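Local coordinates for protein class B carbapenemase GOB-18 (Elizabethkingia meningoseptica, PDB 5K0W) that probably hydrolyses beta-lactam antibiotics, carbapenems among them, as a class B3 metallo-beta-lactamase with two zinc ions in its active site, at residues Q33-F38 and F245-K250; L167-H172 and G178-I183; R191-L196 and Y257-F262; Y224-M229 and D274-Y279. One frame throughout, in Å; residues are numbered along the deposited sequence.

Contact 1. Residues Q33-F38 and F245-K250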
loop_
_atom_site.group_PDB
_atom_site.type_symbol
_atom_site.label_atom_id
_atom_site.label_comp_id
_atom_site.label_asym_id
_atom_site.label_seq_id
_atom_site.Cartn_x
_atom_site.Cartn_y
_atom_site.Cartn_z
ATOM N N GLN A 33 -5.938 -14.290 6.436
ATOM C CA GLN A 33 -5.980 -14.568 7.868
ATOM C C GLN A 33 -6.283 -13.280 8.631
ATOM O O GLN A 33 -5.649 -12.251 8.370
ATOM C CB GLN A 33 -4.630 -15.167 8.304
ATOM C CG GLN A 33 -4.651 -15.905 9.626
ATOM C CD GLN A 33 -3.272 -15.979 10.231
ATOM O OE1 GLN A 33 -2.294 -16.389 9.592
ATOM N NE2 GLN A 33 -3.172 -15.601 11.486
ATOM N N ALA A 34 -7.242 -13.334 9.574
ATOM C CA ALA A 34 -7.655 -12.173 10.366
ATOM C C ALA A 34 -6.583 -11.703 11.338
ATOM O O ALA A 34 -5.813 -12.509 11.864
ATOM C CB ALA A 34 -8.934 -12.478 11.124
ATOM N N TYR A 35 -6.548 -10.395 11.573
ATOM C CA TYR A 35 -5.651 -9.749 12.517
ATOM C C TYR A 35 -6.433 -8.654 13.221
ATOM O O TYR A 35 -7.142 -7.879 12.574
ATOM C CB TYR A 35 -4.409 -9.177 11.819
ATOM C CG TYR A 35 -3.338 -8.709 12.781
ATOM C CD1 TYR A 35 -2.418 -9.601 13.319
ATOM C CD2 TYR A 35 -3.238 -7.377 13.145
ATOM C CE1 TYR A 35 -1.442 -9.185 14.219
ATOM C CE2 TYR A 35 -2.265 -6.946 14.042
ATOM C CZ TYR A 35 -1.367 -7.856 14.575
ATOM O OH TYR A 35 -0.391 -7.456 15.452
ATOM N N GLU A 36 -6.311 -8.608 14.542
ATOM C CA GLU A 36 -6.971 -7.655 15.423
ATOM C C GLU A 36 -6.502 -6.214 15.152
ATOM O O GLU A 36 -5.304 -5.938 15.271
ATOM C CB GLU A 36 -6.681 -8.057 16.875
ATOM C CG GLU A 36 -7.844 -7.839 17.817
ATOM C CD GLU A 36 -7.608 -6.694 18.777
ATOM O OE1 GLU A 36 -8.385 -5.713 18.733
ATOM O OE2 GLU A 36 -6.626 -6.761 19.553
ATOM N N PRO A 37 -7.411 -5.271 14.796
ATOM C CA PRO A 37 -6.962 -3.892 14.533
ATOM C C PRO A 37 -6.347 -3.181 15.744
ATOM O O PRO A 37 -6.700 -3.487 16.883
ATOM C CB PRO A 37 -8.239 -3.197 14.047
ATOM C CG PRO A 37 -9.345 -3.964 14.681
ATOM C CD PRO A 37 -8.874 -5.390 14.609
ATOM N N PHE A 38 -5.400 -2.251 15.490
ATOM C CA PHE A 38 -4.721 -1.475 16.528
ATOM C C PHE A 38 -4.373 -0.053 16.080
ATOM O O PHE A 38 -4.366 0.246 14.888
ATOM C CB PHE A 38 -3.479 -2.231 17.069
ATOM C CG PHE A 38 -2.251 -2.257 16.192
ATOM C CD1 PHE A 38 -2.146 -3.159 15.136
ATOM C CD2 PHE A 38 -1.182 -1.400 16.435
ATOM C CE1 PHE A 38 -0.994 -3.193 14.331
ATOM C CE2 PHE A 38 -0.043 -1.419 15.615
ATOM C CZ PHE A 38 0.036 -2.304 14.558
ATOM N N PHE A 245 7.845 -4.778 7.851
ATOM C CA PHE A 245 8.172 -3.955 9.003
ATOM C C PHE A 245 8.165 -4.769 10.287
ATOM O O PHE A 245 8.185 -4.195 11.377
ATOM C CB PHE A 245 7.331 -2.674 9.076
ATOM C CG PHE A 245 5.828 -2.814 9.165
ATOM C CD1 PHE A 245 5.075 -3.128 8.041
ATOM C CD2 PHE A 245 5.157 -2.522 10.346
ATOM C CE1 PHE A 245 3.683 -3.212 8.111
ATOM C CE2 PHE A 245 3.764 -2.579 10.410
ATOM C CZ PHE A 245 3.035 -2.929 9.293
ATOM N N ASP A 246 8.212 -6.119 10.144
ATOM C CA ASP A 246 8.283 -7.126 11.212
ATOM C C ASP A 246 7.249 -6.890 12.309
ATOM O O ASP A 246 7.600 -6.827 13.487
ATOM C CB ASP A 246 9.703 -7.200 11.802
ATOM C CG ASP A 246 10.818 -7.271 10.780
ATOM O OD1 ASP A 246 10.908 -8.302 10.069
ATOM O OD2 ASP A 246 11.631 -6.316 10.723
ATOM N N LEU A 247 5.975 -6.730 11.910
ATOM C CA LEU A 247 4.864 -6.447 12.814
ATOM C C LEU A 247 4.686 -7.509 13.879
ATOM O O LEU A 247 4.533 -7.166 15.050
ATOM C CB LEU A 247 3.560 -6.257 12.011
ATOM C CG LEU A 247 2.261 -6.072 12.805
ATOM C CD1 LEU A 247 2.264 -4.758 13.556
ATOM C CD2 LEU A 247 1.058 -6.174 11.909
ATOM N N HIS A 248 4.719 -8.795 13.471
ATOM C CA HIS A 248 4.500 -9.947 14.359
ATOM C C HIS A 248 5.667 -10.318 15.256
ATOM O O HIS A 248 5.478 -11.088 16.197
ATOM C CB HIS A 248 3.904 -11.138 13.597
ATOM C CG HIS A 248 2.783 -10.739 12.686
ATOM N ND1 HIS A 248 1.590 -10.236 13.175
ATOM C CD2 HIS A 248 2.744 -10.716 11.336
ATOM C CE1 HIS A 248 0.860 -9.957 12.111
ATOM N NE2 HIS A 248 1.512 -10.230 10.985
ATOM N N GLU A 249 6.850 -9.737 15.002
ATOM C CA GLU A 249 8.040 -9.899 15.837
ATOM C C GLU A 249 8.047 -8.797 16.903
ATOM O O GLU A 249 8.467 -9.030 18.033
ATOM C CB GLU A 249 9.313 -9.846 14.987
ATOM C CG GLU A 249 9.641 -11.192 14.363
ATOM C CD GLU A 249 10.599 -11.199 13.184
ATOM O OE1 GLU A 249 10.362 -11.985 12.237
ATOM O OE2 GLU A 249 11.596 -10.443 13.212
ATOM N N LYS A 250 7.544 -7.602 16.528
ATOM C CA LYS A 250 7.427 -6.401 17.350
ATOM C C LYS A 250 6.296 -6.500 18.360
ATOM O O LYS A 250 6.458 -6.035 19.492
ATOM C CB LYS A 250 7.178 -5.179 16.464
ATOM C CG LYS A 250 8.411 -4.663 15.787
ATOM C CD LYS A 250 8.051 -3.658 14.721
ATOM C CE LYS A 250 9.316 -3.140 14.106
ATOM N NZ LYS A 250 9.053 -2.083 13.110
HETATM O O HOH W 1 1.245 -9.544 16.024
#
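Tyr35 and His248 bring their rings together where the loop leading into strand 38-41 meets the short helix 247-250, within the alpha-beta/beta-alpha sandwich of the metallo-beta-lactamases. The ring planes are inclined at 67° with centroids 5.0 Å apart, an oblique pair. The two side chains run past each other in opposite senses, and the CE1 corner of the imidazole meets the CD1-CE1 side of the phenol. Tyr35 CE1 lies close to the plane of the imidazole, at its rim.

Leu247 enters from the same helix and divides its branches between two aromatic residues. Its CG swings away from the backbone N (chi1 175°), sending the isobutyl group toward the loop. CD2 then reaches Tyr35 CZ at 4.0 Å, and CD1 reaches Phe38 CZ at 3.5 Å; in both cases the methyl approaches the ring obliquely. Phe38 also has a cation-pi partner in Arg251, the residue after the helix.

The imidazole has a second set of partners: His248 NE2 hydrogen-bonds to Tyr50 O, and its ring stacks on that of Tyr50. At the other nitrogen a water joins the two segments, lying in the planes of both rings, 2.7 Å from Tyr35 OH and 3.0 Å from His248 ND1.

Contact 2. Residues L167-H172 and G178-I183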
loop_
_atom_site.group_PDB
_atom_site.type_symbol
_atom_site.label_atom_id
_atom_site.label_comp_id
_atom_site.label_asym_id
_atom_site.label_seq_id
_atom_site.Cartn_x
_atom_site.Cartn_y
_atom_site.Cartn_z
ATOM N N LEU A 167 -1.607 14.426 3.274
ATOM C CA LEU A 167 -0.756 13.341 2.820
ATOM C C LEU A 167 -0.048 13.763 1.551
ATOM O O LEU A 167 -0.645 14.420 0.694
ATOM C CB LEU A 167 -1.601 12.093 2.536
ATOM C CG LEU A 167 -1.588 11.010 3.596
ATOM C CD1 LEU A 167 -2.463 11.378 4.745
ATOM C CD2 LEU A 167 -2.120 9.736 3.038
ATOM N N THR A 168 1.218 13.380 1.418
ATOM C CA THR A 168 1.993 13.676 0.221
ATOM C C THR A 168 2.285 12.353 -0.445
ATOM O O THR A 168 2.774 11.427 0.218
ATOM C CB THR A 168 3.288 14.462 0.557
ATOM O OG1 THR A 168 2.943 15.678 1.199
ATOM C CG2 THR A 168 4.121 14.786 -0.672
ATOM N N LEU A 169 1.983 12.256 -1.748
ATOM C CA LEU A 169 2.269 11.055 -2.518
ATOM C C LEU A 169 3.731 11.108 -2.941
ATOM O O LEU A 169 4.174 12.101 -3.513
ATOM C CB LEU A 169 1.361 10.965 -3.756
ATOM C CG LEU A 169 1.415 9.632 -4.524
ATOM C CD1 LEU A 169 0.018 9.139 -4.873
ATOM C CD2 LEU A 169 2.297 9.742 -5.752
ATOM N N LEU A 170 4.469 10.035 -2.677
ATOM C CA LEU A 170 5.862 9.919 -3.088
ATOM C C LEU A 170 5.910 8.822 -4.155
ATOM O O LEU A 170 5.704 7.647 -3.838
ATOM C CB LEU A 170 6.786 9.575 -1.897
ATOM C CG LEU A 170 6.708 10.481 -0.650
ATOM C CD1 LEU A 170 7.440 9.869 0.516
ATOM C CD2 LEU A 170 7.233 11.875 -0.930
ATOM N N HIS A 171 6.134 9.207 -5.422
ATOM C CA HIS A 171 6.222 8.280 -6.539
ATOM C C HIS A 171 7.452 7.381 -6.369
ATOM O O HIS A 171 8.593 7.867 -6.392
ATOM C CB HIS A 171 6.269 9.066 -7.852
ATOM C CG HIS A 171 6.200 8.229 -9.098
ATOM N ND1 HIS A 171 5.119 7.394 -9.360
ATOM C CD2 HIS A 171 7.054 8.165 -10.145
ATOM C CE1 HIS A 171 5.375 6.827 -10.527
ATOM N NE2 HIS A 171 6.524 7.257 -11.035
ATOM N N HIS A 172 7.208 6.076 -6.118
ATOM C CA HIS A 172 8.240 5.054 -5.922
ATOM C C HIS A 172 8.010 3.883 -6.902
ATOM O O HIS A 172 7.578 2.805 -6.467
ATOM C CB HIS A 172 8.250 4.596 -4.455
ATOM C CG HIS A 172 8.723 5.655 -3.491
ATOM N ND1 HIS A 172 8.318 5.658 -2.172
ATOM C CD2 HIS A 172 9.547 6.713 -3.691
ATOM C CE1 HIS A 172 8.885 6.719 -1.619
ATOM N NE2 HIS A 172 9.640 7.376 -2.490
ATOM N N GLY A 178 3.234 2.541 -11.129
ATOM C CA GLY A 178 2.842 3.625 -10.240
ATOM C C GLY A 178 2.818 3.282 -8.765
ATOM O O GLY A 178 1.959 3.782 -8.035
ATOM N N SER A 179 3.744 2.418 -8.301
ATOM C CA SER A 179 3.809 2.132 -6.871
ATOM C C SER A 179 4.255 3.422 -6.167
ATOM O O SER A 179 4.950 4.246 -6.762
ATOM C CB SER A 179 4.728 0.956 -6.547
ATOM O OG SER A 179 5.805 0.798 -7.452
ATOM N N CYS A 180 3.741 3.663 -4.973
ATOM C CA CYS A 180 4.047 4.894 -4.260
ATOM C C CYS A 180 3.993 4.726 -2.764
ATOM O O CYS A 180 3.449 3.746 -2.252
ATOM C CB CYS A 180 3.118 6.013 -4.723
ATOM S SG CYS A 180 1.363 5.629 -4.536
ATOM N N SER A 181 4.540 5.699 -2.055
ATOM C CA SER A 181 4.494 5.729 -0.600
ATOM C C SER A 181 3.810 7.020 -0.216
ATOM O O SER A 181 3.636 7.907 -1.066
ATOM C CB SER A 181 5.900 5.676 -0.003
ATOM O OG SER A 181 6.603 4.511 -0.407
ATOM N N PHE A 182 3.406 7.131 1.049
ATOM C CA PHE A 182 2.758 8.335 1.553
ATOM C C PHE A 182 3.460 8.835 2.790
ATOM O O PHE A 182 3.935 8.047 3.606
ATOM C CB PHE A 182 1.259 8.125 1.801
ATOM C CG PHE A 182 0.491 7.731 0.568
ATOM C CD1 PHE A 182 -0.045 8.698 -0.275
ATOM C CD2 PHE A 182 0.278 6.389 0.257
ATOM C CE1 PHE A 182 -0.784 8.330 -1.408
ATOM C CE2 PHE A 182 -0.437 6.020 -0.893
ATOM C CZ PHE A 182 -0.967 6.993 -1.714
ATOM N N ILE A 183 3.567 10.154 2.901
ATOM C CA ILE A 183 4.213 10.796 4.030
ATOM C C ILE A 183 3.287 11.859 4.596
ATOM O O ILE A 183 2.729 12.674 3.853
ATOM C CB ILE A 183 5.682 11.253 3.722
ATOM C CG1 ILE A 183 6.480 11.545 4.995
ATOM C CG2 ILE A 183 5.779 12.404 2.700
ATOM C CD1 ILE A 183 7.862 10.977 4.949
HETATM O O HOH W 2 3.041 15.592 3.879
#
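The imidazole of His172 meets Ser181 at its edge: Ser181 OG lies in the ring plane, 2.7 Å from His172 ND1, and either atom could be the donor. Over one face of this ring sits Leu170 O, offset toward the rim. Ser181 OG also accepts from Asn199 N, so two partners fix the hydroxyl's position. The second imidazole, that of His171, has Gly178 CA at its edge, 4.1 Å from His171 CE1, while its ND1 bonds to Asp121 OD2. Leu169 CD1 approaches the Phe182 ring obliquely, 3.6 Å from Phe182 CE1.

The backbones of the two segments form an antiparallel hairpin. Paired N-H and C=O bonds link Thr168 with Ile183 and Leu170 with Ser181, and Leu170 N to Ser181 O at 2.8 Å is nearly straight (167°). Leu169, Cys180 and Phe182 occupy one face; Leu170 and Ile183 occupy the other, where Leu170 CD1 touches Ile183 CG2 at 3.7 Å. The joining loop carries the zinc ligand His175, and Ser179 OG bonds to Thr176 O there.

The hairpin lies in the five-stranded sheet. Strand 192-198 flanks it and receives Ile183 and Leu170, helix 218-230 covers His172, and strand 117-121 of the other sheet meets Leu169 and Cys180.

Contact 3. Residues R191-L196 and Y257-F262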
loop_
_atom_site.group_PDB
_atom_site.type_symbol
_atom_site.label_atom_id
_atom_site.label_comp_id
_atom_site.label_asym_id
_atom_site.label_seq_id
_atom_site.Cartn_x
_atom_site.Cartn_y
_atom_site.Cartn_z
ATOM N N ARG A 191 2.900 13.935 21.356
ATOM C CA ARG A 191 3.708 14.570 20.288
ATOM C C ARG A 191 3.137 14.441 18.870
ATOM O O ARG A 191 2.071 13.857 18.667
ATOM C CB ARG A 191 5.130 13.952 20.299
ATOM C CG ARG A 191 5.128 12.409 20.420
ATOM C CD ARG A 191 6.439 11.745 20.067
ATOM N NE ARG A 191 6.792 12.020 18.680
ATOM C CZ ARG A 191 7.921 11.646 18.102
ATOM N NH1 ARG A 191 8.169 11.981 16.846
ATOM N NH2 ARG A 191 8.814 10.930 18.775
ATOM N N LYS A 192 3.879 14.979 17.887
ATOM C CA LYS A 192 3.617 14.901 16.443
ATOM C C LYS A 192 4.523 13.777 15.915
ATOM O O LYS A 192 5.549 13.474 16.536
ATOM C CB LYS A 192 3.965 16.232 15.738
ATOM C CG LYS A 192 2.960 17.356 15.997
ATOM C CD LYS A 192 3.353 18.645 15.276
ATOM C CE LYS A 192 2.611 19.868 15.765
ATOM N NZ LYS A 192 1.213 19.923 15.247
ATOM N N TYR A 193 4.138 13.142 14.795
ATOM C CA TYR A 193 4.892 12.038 14.180
ATOM C C TYR A 193 4.857 12.157 12.677
ATOM O O TYR A 193 3.772 12.178 12.103
ATOM C CB TYR A 193 4.269 10.664 14.520
ATOM C CG TYR A 193 4.055 10.346 15.975
ATOM C CD1 TYR A 193 2.845 10.630 16.597
ATOM C CD2 TYR A 193 5.017 9.653 16.704
ATOM C CE1 TYR A 193 2.612 10.270 17.925
ATOM C CE2 TYR A 193 4.782 9.255 18.018
ATOM C CZ TYR A 193 3.582 9.576 18.629
ATOM O OH TYR A 193 3.364 9.203 19.930
ATOM N N ARG A 194 6.029 12.167 12.030
ATOM C CA ARG A 194 6.116 12.170 10.576
ATOM C C ARG A 194 6.075 10.692 10.188
ATOM O O ARG A 194 7.014 9.941 10.461
ATOM C CB ARG A 194 7.389 12.880 10.082
ATOM C CG ARG A 194 7.537 12.942 8.561
ATOM C CD ARG A 194 8.393 14.133 8.198
ATOM N NE ARG A 194 8.724 14.214 6.773
ATOM C CZ ARG A 194 7.961 14.811 5.860
ATOM N NH1 ARG A 194 8.347 14.851 4.588
ATOM N NH2 ARG A 194 6.796 15.358 6.208
ATOM N N VAL A 195 4.930 10.265 9.642
ATOM C CA VAL A 195 4.672 8.877 9.274
ATOM C C VAL A 195 4.916 8.614 7.790
ATOM O O VAL A 195 4.455 9.376 6.940
ATOM C CB VAL A 195 3.259 8.432 9.735
ATOM C CG1 VAL A 195 2.978 6.977 9.370
ATOM C CG2 VAL A 195 3.089 8.645 11.242
ATOM N N LEU A 196 5.659 7.536 7.492
ATOM C CA LEU A 196 5.930 7.069 6.145
ATOM C C LEU A 196 5.264 5.717 5.952
ATOM O O LEU A 196 5.547 4.783 6.710
ATOM C CB LEU A 196 7.447 6.959 5.884
ATOM C CG LEU A 196 7.846 6.345 4.544
ATOM C CD1 LEU A 196 7.759 7.363 3.424
ATOM C CD2 LEU A 196 9.217 5.715 4.617
ATOM N N TYR A 257 -1.048 0.534 22.959
ATOM C CA TYR A 257 -0.552 1.613 22.109
ATOM C C TYR A 257 0.937 1.868 22.387
ATOM O O TYR A 257 1.319 2.161 23.523
ATOM C CB TYR A 257 -1.402 2.882 22.345
ATOM C CG TYR A 257 -1.006 4.078 21.511
ATOM C CD1 TYR A 257 -1.083 4.037 20.121
ATOM C CD2 TYR A 257 -0.605 5.268 22.109
ATOM C CE1 TYR A 257 -0.730 5.139 19.345
ATOM C CE2 TYR A 257 -0.277 6.386 21.343
ATOM C CZ TYR A 257 -0.354 6.321 19.961
ATOM O OH TYR A 257 0.001 7.404 19.195
ATOM N N ASN A 258 1.774 1.664 21.363
ATOM C CA ASN A 258 3.238 1.787 21.444
ATOM C C ASN A 258 3.868 2.226 20.092
ATOM O O ASN A 258 4.507 1.413 19.410
ATOM C CB ASN A 258 3.847 0.450 21.966
ATOM C CG ASN A 258 5.305 0.478 22.360
ATOM O OD1 ASN A 258 6.050 1.441 22.122
ATOM N ND2 ASN A 258 5.746 -0.599 22.988
ATOM N N PRO A 259 3.738 3.524 19.709
ATOM C CA PRO A 259 4.347 3.997 18.447
ATOM C C PRO A 259 5.842 3.725 18.252
ATOM O O PRO A 259 6.280 3.636 17.103
ATOM C CB PRO A 259 4.085 5.503 18.473
ATOM C CG PRO A 259 2.923 5.665 19.331
ATOM C CD PRO A 259 3.012 4.617 20.383
ATOM N N GLN A 260 6.626 3.610 19.354
ATOM C CA GLN A 260 8.093 3.373 19.355
ATOM C C GLN A 260 8.511 2.061 18.731
ATOM O O GLN A 260 9.690 1.886 18.428
ATOM C CB GLN A 260 8.693 3.503 20.761
ATOM C CG GLN A 260 8.723 4.934 21.288
ATOM C CD GLN A 260 7.585 5.232 22.222
ATOM O OE1 GLN A 260 6.486 4.652 22.142
ATOM N NE2 GLN A 260 7.822 6.163 23.133
ATOM N N LEU A 261 7.551 1.137 18.534
ATOM C CA LEU A 261 7.790 -0.136 17.863
ATOM C C LEU A 261 8.086 0.139 16.387
ATOM O O LEU A 261 8.866 -0.585 15.775
ATOM C CB LEU A 261 6.552 -1.049 17.947
ATOM C CG LEU A 261 6.166 -1.598 19.309
ATOM C CD1 LEU A 261 4.748 -2.102 19.290
ATOM C CD2 LEU A 261 7.138 -2.701 19.766
ATOM N N PHE A 262 7.471 1.202 15.835
ATOM C CA PHE A 262 7.579 1.577 14.432
ATOM C C PHE A 262 8.533 2.742 14.159
ATOM O O PHE A 262 8.481 3.371 13.097
ATOM C CB PHE A 262 6.169 1.761 13.827
ATOM C CG PHE A 262 5.233 0.658 14.260
ATOM C CD1 PHE A 262 5.399 -0.644 13.791
ATOM C CD2 PHE A 262 4.244 0.899 15.208
ATOM C CE1 PHE A 262 4.572 -1.680 14.237
ATOM C CE2 PHE A 262 3.406 -0.134 15.643
ATOM C CZ PHE A 262 3.572 -1.413 15.149
#
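Tyr193 lays the outer end of its phenol against the ring of Pro259. Within the alpha-beta/beta-alpha sandwich of the metallo-beta-lactamase fold, strand 192-198 of the five-stranded sheet here meets the 3-10 turn 259-261, which precedes the last helix, 265-284. The proline touches with two atoms: CB rests 3.8 Å from Tyr193 CE2, and CG lies 3.6 Å from Tyr193 OH. The approach to the aromatic ring is oblique. With CG turned away from the carbonyl carbon (chi1 -54°), the phenol leaves the strand in the direction of the turn.

Tyr257 comes from the opposite direction. Its OH stops 3.9 Å from Tyr193 OH, and the two hydroxyls are not bonded to each other; each is hydrogen-bonded to Asp188 OD2, so one carboxylate oxygen joins the two tyrosines. Tyr257 OH is also hydrogen-bonded to Gly42 N. Pro259 CD lies over the centre of one face of the Tyr257 ring, 3.7 Å above its plane. Ala41 of strand 38-41 and Ile236 of strand 236-239 also touch both Tyr193 and Pro259.

On the strand side, Tyr193 CD2 sits over one face of the Arg191 guanidinium. That flat group forms a salt bridge from NH1 to Asp235 OD2 and grips a single backbone oxygen side-on, Arg191 NE to Lys192 O at 2.9 Å and Arg191 NH1 to Lys192 O at 3.0 Å.

Contact 4. Residues Y224-M229 and D274-Y279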
loop_
_atom_site.group_PDB
_atom_site.type_symbol
_atom_site.label_atom_id
_atom_site.label_comp_id
_atom_site.label_asym_id
_atom_site.label_seq_id
_atom_site.Cartn_x
_atom_site.Cartn_y
_atom_site.Cartn_z
ATOM N N TYR A 224 15.766 5.193 -9.660
ATOM C CA TYR A 224 15.310 6.457 -9.106
ATOM C C TYR A 224 14.804 6.179 -7.675
ATOM O O TYR A 224 15.316 6.775 -6.723
ATOM C CB TYR A 224 14.199 7.031 -9.997
ATOM C CG TYR A 224 13.337 8.096 -9.346
ATOM C CD1 TYR A 224 12.164 7.758 -8.666
ATOM C CD2 TYR A 224 13.658 9.446 -9.465
ATOM C CE1 TYR A 224 11.365 8.737 -8.073
ATOM C CE2 TYR A 224 12.859 10.434 -8.892
ATOM C CZ TYR A 224 11.713 10.077 -8.195
ATOM O OH TYR A 224 10.929 11.066 -7.641
ATOM N N THR A 225 13.831 5.223 -7.548
ATOM C CA THR A 225 13.183 4.749 -6.325
ATOM C C THR A 225 14.157 4.511 -5.190
ATOM O O THR A 225 13.891 4.985 -4.087
ATOM C CB THR A 225 12.256 3.573 -6.624
ATOM O OG1 THR A 225 11.293 4.030 -7.547
ATOM C CG2 THR A 225 11.502 3.073 -5.387
ATOM N N PHE A 226 15.289 3.820 -5.451
ATOM C CA PHE A 226 16.301 3.576 -4.416
ATOM C C PHE A 226 16.961 4.879 -3.972
ATOM O O PHE A 226 17.137 5.098 -2.766
ATOM C CB PHE A 226 17.329 2.508 -4.835
ATOM C CG PHE A 226 16.784 1.087 -4.877
ATOM C CD1 PHE A 226 16.434 0.420 -3.707
ATOM C CD2 PHE A 226 16.694 0.394 -6.075
ATOM C CE1 PHE A 226 15.959 -0.899 -3.748
ATOM C CE2 PHE A 226 16.203 -0.909 -6.110
ATOM C CZ PHE A 226 15.842 -1.546 -4.948
ATOM N N GLY A 227 17.225 5.765 -4.931
ATOM C CA GLY A 227 17.816 7.066 -4.643
ATOM C C GLY A 227 16.949 7.904 -3.722
ATOM O O GLY A 227 17.386 8.307 -2.646
ATOM N N VAL A 228 15.705 8.137 -4.126
ATOM C CA VAL A 228 14.719 8.956 -3.414
ATOM C C VAL A 228 14.311 8.370 -2.027
ATOM O O VAL A 228 14.155 9.122 -1.061
ATOM C CB VAL A 228 13.535 9.300 -4.377
ATOM C CG1 VAL A 228 12.722 8.067 -4.759
ATOM C CG2 VAL A 228 12.637 10.400 -3.820
ATOM N N MET A 229 14.216 7.030 -1.922
ATOM C CA MET A 229 13.841 6.359 -0.672
ATOM C C MET A 229 14.907 6.422 0.448
ATOM O O MET A 229 14.544 6.415 1.625
ATOM C CB MET A 229 13.320 4.934 -0.921
ATOM C CG MET A 229 11.872 4.891 -1.368
ATOM S SD MET A 229 11.218 3.234 -1.707
ATOM C CE MET A 229 10.484 2.815 -0.120
ATOM N N ASP A 274 19.248 -3.846 1.294
ATOM C CA ASP A 274 19.200 -5.250 0.888
ATOM C C ASP A 274 18.442 -5.405 -0.416
ATOM O O ASP A 274 18.792 -6.261 -1.224
ATOM C CB ASP A 274 18.623 -6.145 1.989
ATOM C CG ASP A 274 19.526 -6.286 3.202
ATOM O OD1 ASP A 274 20.767 -6.384 3.018
ATOM O OD2 ASP A 274 18.994 -6.302 4.339
ATOM N N LEU A 275 17.443 -4.534 -0.644
ATOM C CA LEU A 275 16.651 -4.504 -1.863
ATOM C C LEU A 275 17.469 -3.898 -3.029
ATOM O O LEU A 275 17.337 -4.362 -4.171
ATOM C CB LEU A 275 15.323 -3.779 -1.625
ATOM C CG LEU A 275 14.266 -4.575 -0.842
ATOM C CD1 LEU A 275 13.197 -3.675 -0.277
ATOM C CD2 LEU A 275 13.618 -5.632 -1.694
ATOM N N GLU A 276 18.346 -2.908 -2.742
ATOM C CA GLU A 276 19.220 -2.283 -3.748
ATOM C C GLU A 276 20.332 -3.251 -4.115
ATOM O O GLU A 276 20.623 -3.394 -5.305
ATOM C CB GLU A 276 19.783 -0.965 -3.240
ATOM C CG GLU A 276 20.350 -0.062 -4.319
ATOM C CD GLU A 276 21.185 1.062 -3.745
ATOM O OE1 GLU A 276 20.596 2.085 -3.331
ATOM O OE2 GLU A 276 22.418 0.882 -3.623
ATOM N N LYS A 277 20.910 -3.966 -3.106
ATOM C CA LYS A 277 21.960 -4.992 -3.283
ATOM C C LYS A 277 21.496 -6.067 -4.263
ATOM O O LYS A 277 22.228 -6.390 -5.196
ATOM C CB LYS A 277 22.354 -5.630 -1.932
ATOM C CG LYS A 277 23.604 -5.036 -1.316
ATOM C CD LYS A 277 23.714 -5.349 0.179
ATOM C CE LYS A 277 25.120 -5.073 0.656
ATOM N NZ LYS A 277 25.193 -4.914 2.134
ATOM N N SER A 278 20.267 -6.586 -4.084
ATOM C CA SER A 278 19.737 -7.595 -5.006
ATOM C C SER A 278 19.323 -6.974 -6.346
ATOM O O SER A 278 19.496 -7.619 -7.380
ATOM C CB SER A 278 18.650 -8.466 -4.376
ATOM O OG SER A 278 17.558 -7.695 -3.924
ATOM N N TYR A 279 18.875 -5.691 -6.335
ATOM C CA TYR A 279 18.507 -4.984 -7.565
ATOM C C TYR A 279 19.725 -4.853 -8.489
ATOM O O TYR A 279 19.625 -5.163 -9.682
ATOM C CB TYR A 279 17.876 -3.610 -7.263
ATOM C CG TYR A 279 17.895 -2.667 -8.447
ATOM C CD1 TYR A 279 17.078 -2.889 -9.556
ATOM C CD2 TYR A 279 18.758 -1.580 -8.481
ATOM C CE1 TYR A 279 17.129 -2.055 -10.672
ATOM C CE2 TYR A 279 18.805 -0.727 -9.586
ATOM C CZ TYR A 279 17.993 -0.974 -10.682
ATOM O OH TYR A 279 18.046 -0.136 -11.769
#
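Phe226 meets the backbone of Glu276 through a CH-pi contact: Glu276 CA stands 3.7 Å from the ring centroid, only 19° off the normal, over the face. The phenyl's CG lies beside the backbone N, which directs the ring to the facing helix.

Two further contacts are apolar or aromatic. Leu275 CB lies in the ring plane at its edge, 3.6 Å from Phe226 CE1; the Leu275 side chain is about 8 Å from that of the zinc ligand His175. Tyr279 CG comes from another direction, 3.4 Å from Phe226 CE2; the planes differ by 35° and the centroids are 5.2 Å apart, an oblique pair.

No hydrogen bond crosses between the segments. The extended chain of Glu276 runs back along Phe226 in the opposite sense, placing its CG 3.8 Å from Phe226 CG, and OE1 has a long, weak ion pair with Lys230.

The two helices run nearly antiparallel (156°), their axes 10.8 Å apart at closest approach. Helix 218-230 forms the crossover between parallel strands 192-198 and 236-239. Helix 265-284 packs on the face carrying Phe226, with Met229 O bonded to Tyr268 OH, while Thr225, Val228 and Met229 turn to His172.

How the contacts relate
Contacts 1 and 3 adjoin through aromatic packing, with Phe38 CE2 3.6 Å from Phe262 CZ, and their segments alternate along the chain. Contact 2 links to contact 3 by way of the adjacent strands 180-187 and 192-198, where Ile183 CG1 and Val195 O are 3.5 Å apart, and to contact 4 through His172 CE1 and Met229 CG at 3.5 Å. Contacts 1 and 2 lie on opposite sides of the chain's centre, their own centres 23 Å apart. Relative to the dizinc site, the Ser179 side chain of contact 2 is about 8 Å from a zinc ion, that of Leu275 in contact 4 about 11 Å, and that of His248 in contact 1 about 13 Å; contact 3 lies away from it.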